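Local coordinates for protein octopine dehydrogenase (Pecten maximus, PDB 3C7D) that catalyses the reductive condensation of L-arginine with pyruvate to D-octopine, and the reverse oxidation, using NADH and NAD(+) as the coenzyme pair, at residues V85-V90 with S182-L187; Q100-Y105 with D127-K132. All coordinates share one frame; numbering follows the deposited sequence.

Contact 1 of 2, residues V85-V90 with S182-L187; sequences VVILTV and STLQML
T183 meets V85 through methyl groups alone: its CG2 stands 4.3 Å from V85 CG2, a loose approach. The hydroxyl of T183 is engaged elsewhere, OG1 being bonded to the carbonyl oxygen of D179 one turn earlier, and CG2 is the atom that faces V85.

L184 touches two strand residues, one with each branch. CD2 lies 4.1 Å from V85 CG1, the two side chains running obliquely past each other, while L184 CD1 is 4.3 Å from I87 CD1. The first torsion of V85 divides its two methyls: CG1 stands anti to the backbone N (chi1 -163°) and meets L184, while CG2 is anti to the carbonyl carbon and meets T183.

V85 and I87, alternate residues of strand 85-88, both project onto the same side of the parallel part of the mixed sheet, in a Rossmann-type nucleotide-binding domain, where this strand pairs with 3-8 and 111-114. Helix 180-188 covers that side, its local axis 11.4 Å from that of the strand and inclined at 63°. V86 and L88 point to the other side, against helix 95-102.

One turn beyond T183, whose carbonyl oxygen accepts the backbone N of L187 at 3.1 Å, L187 makes the closest approach across the pair: its CD1 and I87 CD1 meet tip to tip at 3.9 Å. The extended outer torsion of I87 (chi2 168°) carries CD1 out to this meeting, and V5 of the neighbouring strand 3-8 touches both side chains.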
loop_
_atom_site.group_PDB
_atom_site.type_symbol
_atom_site.label_atom_id
_atom_site.label_comp_id
_atom_site.label_asym_id
_atom_site.label_seq_id
_atom_site.Cartn_x
_atom_site.Cartn_y
_atom_site.Cartn_z
ATOM N N VAL A 85 1.535 15.492 -11.058
ATOM C CA VAL A 85 1.198 14.266 -10.326
ATOM C C VAL A 85 2.451 13.453 -9.994
ATOM O O VAL A 85 3.232 13.109 -10.880
ATOM C CB VAL A 85 0.192 13.368 -11.108
ATOM C CG1 VAL A 85 -0.441 12.342 -10.180
ATOM C CG2 VAL A 85 -0.891 14.201 -11.775
ATOM N N VAL A 86 2.636 13.151 -8.712
ATOM C CA VAL A 86 3.770 12.347 -8.262
ATOM C C VAL A 86 3.247 11.034 -7.687
ATOM O O VAL A 86 2.644 11.008 -6.609
ATOM C CB VAL A 86 4.646 13.096 -7.217
ATOM C CG1 VAL A 86 5.861 12.262 -6.838
ATOM C CG2 VAL A 86 5.088 14.456 -7.749
ATOM N N ILE A 87 3.473 9.948 -8.423
ATOM C CA ILE A 87 2.921 8.644 -8.068
ATOM C C ILE A 87 4.016 7.680 -7.609
ATOM O O ILE A 87 4.938 7.358 -8.368
ATOM C CB ILE A 87 2.108 8.016 -9.235
ATOM C CG1 ILE A 87 1.111 9.026 -9.813
ATOM C CG2 ILE A 87 1.376 6.764 -8.762
ATOM C CD1 ILE A 87 0.481 8.604 -11.130
ATOM N N LEU A 88 3.901 7.227 -6.363
ATOM C CA LEU A 88 4.839 6.268 -5.791
ATOM C C LEU A 88 4.330 4.845 -5.967
ATOM O O LEU A 88 3.328 4.455 -5.358
ATOM C CB LEU A 88 5.086 6.564 -4.306
ATOM C CG LEU A 88 6.158 7.591 -3.924
ATOM C CD1 LEU A 88 5.925 8.936 -4.593
ATOM C CD2 LEU A 88 6.211 7.758 -2.415
ATOM N N THR A 89 5.023 4.082 -6.812
ATOM C CA THR A 89 4.734 2.662 -6.997
ATOM C C THR A 89 5.960 1.818 -6.633
ATOM O O THR A 89 6.737 1.402 -7.500
ATOM C CB THR A 89 4.244 2.358 -8.428
ATOM O OG1 THR A 89 3.150 3.224 -8.750
ATOM C CG2 THR A 89 3.782 0.919 -8.538
ATOM N N VAL A 90 6.119 1.600 -5.329
ATOM C CA VAL A 90 7.196 0.795 -4.753
ATOM C C VAL A 90 6.725 0.219 -3.422
ATOM O O VAL A 90 5.759 0.723 -2.849
ATOM C CB VAL A 90 8.485 1.623 -4.484
ATOM C CG1 VAL A 90 9.418 1.574 -5.673
ATOM C CG2 VAL A 90 8.161 3.061 -4.064
ATOM N N SER A 182 -10.307 11.629 -11.945
ATOM C CA SER A 182 -10.368 11.517 -13.398
ATOM C C SER A 182 -8.993 11.493 -14.068
ATOM O O SER A 182 -8.797 10.750 -15.023
ATOM C CB SER A 182 -11.244 12.617 -13.996
ATOM O OG SER A 182 -10.722 13.897 -13.696
ATOM N N THR A 183 -8.053 12.302 -13.575
ATOM C CA THR A 183 -6.671 12.303 -14.085
ATOM C C THR A 183 -6.009 10.928 -13.919
ATOM O O THR A 183 -5.354 10.431 -14.841
ATOM C CB THR A 183 -5.794 13.389 -13.401
ATOM O OG1 THR A 183 -6.451 14.659 -13.477
ATOM C CG2 THR A 183 -4.427 13.500 -14.067
ATOM N N LEU A 184 -6.192 10.328 -12.744
ATOM C CA LEU A 184 -5.684 8.985 -12.457
ATOM C C LEU A 184 -6.388 7.925 -13.303
ATOM O O LEU A 184 -5.761 6.964 -13.752
ATOM C CB LEU A 184 -5.823 8.664 -10.963
ATOM C CG LEU A 184 -4.658 8.959 -10.002
ATOM C CD1 LEU A 184 -3.625 7.845 -10.052
ATOM C CD2 LEU A 184 -3.999 10.322 -10.234
ATOM N N GLN A 185 -7.689 8.118 -13.519
ATOM C CA GLN A 185 -8.477 7.256 -14.397
ATOM C C GLN A 185 -7.891 7.300 -15.804
ATOM O O GLN A 185 -7.493 6.271 -16.355
ATOM C CB GLN A 185 -9.948 7.697 -14.406
ATOM C CG GLN A 185 -10.906 6.740 -15.112
ATOM C CD GLN A 185 -11.045 5.415 -14.390
ATOM O OE1 GLN A 185 -11.491 5.361 -13.246
ATOM N NE2 GLN A 185 -10.659 4.337 -15.059
ATOM N N MET A 186 -7.815 8.507 -16.357
ATOM C CA MET A 186 -7.283 8.742 -17.693
ATOM C C MET A 186 -5.939 8.045 -17.896
ATOM O O MET A 186 -5.718 7.429 -18.940
ATOM C CB MET A 186 -7.189 10.250 -17.962
ATOM C CG MET A 186 -6.564 10.651 -19.292
ATOM S SD MET A 186 -4.770 10.799 -19.203
ATOM C CE MET A 186 -4.555 12.021 -17.908
ATOM N N LEU A 187 -5.060 8.132 -16.896
ATOM C CA LEU A 187 -3.748 7.484 -16.954
ATOM C C LEU A 187 -3.855 5.963 -17.043
ATOM O O LEU A 187 -3.052 5.314 -17.719
ATOM C CB LEU A 187 -2.883 7.880 -15.752
ATOM C CG LEU A 187 -2.301 9.298 -15.689
ATOM C CD1 LEU A 187 -1.523 9.495 -14.397
ATOM C CD2 LEU A 187 -1.416 9.612 -16.890
#

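Contact 2 of 2, residues Q100-Y105 with D127-K132; sequences QAMAPY and DILGDK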
loop_
_atom_site.group_PDB
_atom_site.type_symbol
_atom_site.label_atom_id
_atom_site.label_comp_id
_atom_site.label_asym_id
_atom_site.label_seq_id
_atom_site.Cartn_x
_atom_site.Cartn_y
_atom_site.Cartn_z
ATOM N N GLN A 100 11.778 12.345 0.772
ATOM C CA GLN A 100 12.971 13.130 1.106
ATOM C C GLN A 100 13.613 13.774 -0.121
ATOM O O GLN A 100 14.036 14.933 -0.070
ATOM C CB GLN A 100 13.995 12.269 1.853
ATOM C CG GLN A 100 13.706 12.116 3.342
ATOM C CD GLN A 100 14.579 11.072 4.036
ATOM O OE1 GLN A 100 14.344 10.735 5.200
ATOM N NE2 GLN A 100 15.585 10.559 3.329
ATOM N N ALA A 101 13.671 13.022 -1.217
ATOM C CA ALA A 101 14.272 13.509 -2.455
ATOM C C ALA A 101 13.394 14.528 -3.190
ATOM O O ALA A 101 13.917 15.442 -3.833
ATOM C CB ALA A 101 14.623 12.348 -3.371
ATOM N N MET A 102 12.071 14.376 -3.083
ATOM C CA MET A 102 11.132 15.248 -3.800
ATOM C C MET A 102 10.847 16.571 -3.084
ATOM O O MET A 102 10.486 17.560 -3.726
ATOM C CB MET A 102 9.816 14.514 -4.108
ATOM C CG MET A 102 8.827 14.453 -2.952
ATOM S SD MET A 102 7.202 13.809 -3.404
ATOM C CE MET A 102 7.517 12.043 -3.441
ATOM N N ALA A 103 11.031 16.575 -1.762
ATOM C CA ALA A 103 10.658 17.699 -0.887
ATOM C C ALA A 103 11.097 19.109 -1.339
ATOM O O ALA A 103 10.261 20.013 -1.397
ATOM C CB ALA A 103 11.095 17.426 0.561
ATOM N N PRO A 104 12.395 19.306 -1.663
ATOM C CA PRO A 104 12.788 20.649 -2.106
ATOM C C PRO A 104 12.308 21.025 -3.516
ATOM O O PRO A 104 12.522 22.160 -3.947
ATOM C CB PRO A 104 14.326 20.601 -2.072
ATOM C CG PRO A 104 14.685 19.322 -1.367
ATOM C CD PRO A 104 13.553 18.395 -1.632
ATOM N N TYR A 105 11.662 20.096 -4.220
ATOM C CA TYR A 105 11.297 20.326 -5.621
ATOM C C TYR A 105 9.800 20.280 -5.908
ATOM O O TYR A 105 9.353 20.739 -6.962
ATOM C CB TYR A 105 12.034 19.344 -6.537
ATOM C CG TYR A 105 13.539 19.415 -6.422
ATOM C CD1 TYR A 105 14.246 20.513 -6.920
ATOM C CD2 TYR A 105 14.257 18.385 -5.819
ATOM C CE1 TYR A 105 15.631 20.585 -6.808
ATOM C CE2 TYR A 105 15.644 18.444 -5.707
ATOM C CZ TYR A 105 16.324 19.544 -6.204
ATOM O OH TYR A 105 17.694 19.603 -6.100
ATOM N N ASP A 127 5.155 14.530 7.635
ATOM C CA ASP A 127 6.383 14.674 8.396
ATOM C C ASP A 127 7.528 15.182 7.527
ATOM O O ASP A 127 8.137 16.206 7.832
ATOM C CB ASP A 127 6.761 13.333 9.023
ATOM C CG ASP A 127 7.859 13.462 10.052
ATOM O OD1 ASP A 127 9.007 13.080 9.746
ATOM O OD2 ASP A 127 7.569 13.947 11.163
ATOM N N ILE A 128 7.804 14.470 6.440
ATOM C CA ILE A 128 8.957 14.764 5.589
ATOM C C ILE A 128 8.802 16.089 4.836
ATOM O O ILE A 128 9.747 16.873 4.764
ATOM C CB ILE A 128 9.285 13.578 4.632
ATOM C CG1 ILE A 128 9.644 12.328 5.449
ATOM C CG2 ILE A 128 10.422 13.938 3.686
ATOM C CD1 ILE A 128 9.939 11.072 4.637
ATOM N N LEU A 129 7.605 16.345 4.309
ATOM C CA LEU A 129 7.350 17.556 3.517
ATOM C C LEU A 129 7.082 18.812 4.348
ATOM O O LEU A 129 6.977 19.913 3.793
ATOM C CB LEU A 129 6.197 17.339 2.528
ATOM C CG LEU A 129 6.269 16.283 1.418
ATOM C CD1 LEU A 129 5.195 16.588 0.393
ATOM C CD2 LEU A 129 7.627 16.223 0.739
ATOM N N GLY A 130 6.960 18.643 5.665
ATOM C CA GLY A 130 6.760 19.760 6.597
ATOM C C GLY A 130 5.648 20.726 6.219
ATOM O O GLY A 130 4.506 20.313 6.008
ATOM N N ASP A 131 5.996 22.010 6.121
ATOM C CA ASP A 131 5.039 23.086 5.823
ATOM C C ASP A 131 4.312 22.936 4.481
ATOM O O ASP A 131 3.186 23.415 4.328
ATOM C CB ASP A 131 5.724 24.463 5.899
ATOM C CG ASP A 131 5.948 24.944 7.338
ATOM O OD1 ASP A 131 5.203 24.524 8.251
ATOM O OD2 ASP A 131 6.870 25.763 7.556
ATOM N N LYS A 132 4.952 22.267 3.521
ATOM C CA LYS A 132 4.391 22.098 2.175
ATOM C C LYS A 132 3.320 21.010 2.105
ATOM O O LYS A 132 2.574 20.931 1.123
ATOM C CB LYS A 132 5.502 21.802 1.164
ATOM C CG LYS A 132 5.240 22.358 -0.232
ATOM C CD LYS A 132 6.542 22.547 -0.996
ATOM C CE LYS A 132 6.384 23.533 -2.145
ATOM N NZ LYS A 132 6.457 24.957 -1.714
#
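I128 lays its CG2 methyl against the helix backbone at Q100, 3.6 Å from Q100 N and 3.7 Å from Q100 CA. This is the first of two kinds of contact here, a branched side chain against main chain; the second is between side chains. The same methyl is 3.8 Å from Q100 CG, and I128 CD1 adds a longer contact to that carbon, so the aliphatic base of the glutamine is touched by the methyls of both isoleucine branches. The two side chains cross at about a right angle. Beyond CG the glutamine chain is extended (chi2 170°), which carries its amide onward from the methylene that does the touching.

L129 supplies the second kind. Its CD2 lies 3.7 Å from A103 CB and equally near A103 CA; the small alanine side chain points at the other segment, and here the CA atoms of A103 and L129 approach to 5.5 Å. M102 flanks the same methyl more loosely, with CG 4.3 Å from L129 CD2. Both M102 and L129 also rest on I112 of strand 111-114, consistent with neighbouring helices, 95-102 and 121-129, packed side by side over one face of a Rossmann-type sheet. Helix 95-102 is the connection of a beta-alpha-beta crossover between the parallel strands 85-88 and 111-114, right-handed as a rule in this fold, and helix 121-129 follows the second strand.

Polar interactions stay within each segment or go outside the pair. Y105 N bonds to M102 O at 2.8 Å, three residues back. G130 leaves helical geometry with a positive phi of 50°, after which K132 N bonds to L129 O; the K132 ammonium forms a salt bridge with D108.

How the contacts relate
Contacts 1 and 2 lie on the two faces of the same central sheet, their centres 19 Å apart. Strand 85-88, which contact 1 sets against helix 180-188, leads directly along the chain into helix 95-102 of contact 2; strand 111-114 and helix 121-129 follow, so that contact 2 is nested within the loop that contact 1 closes. They meet through M102, whose CE lies 3.7 Å from L88 CD1 and 3.8 Å from V86 CG1. Alternate strand residues thus serve opposite layers, an arrangement that sandwiches the sheet of the coenzyme-binding domain between helices, with bound NAD touching V90 just beyond the strand.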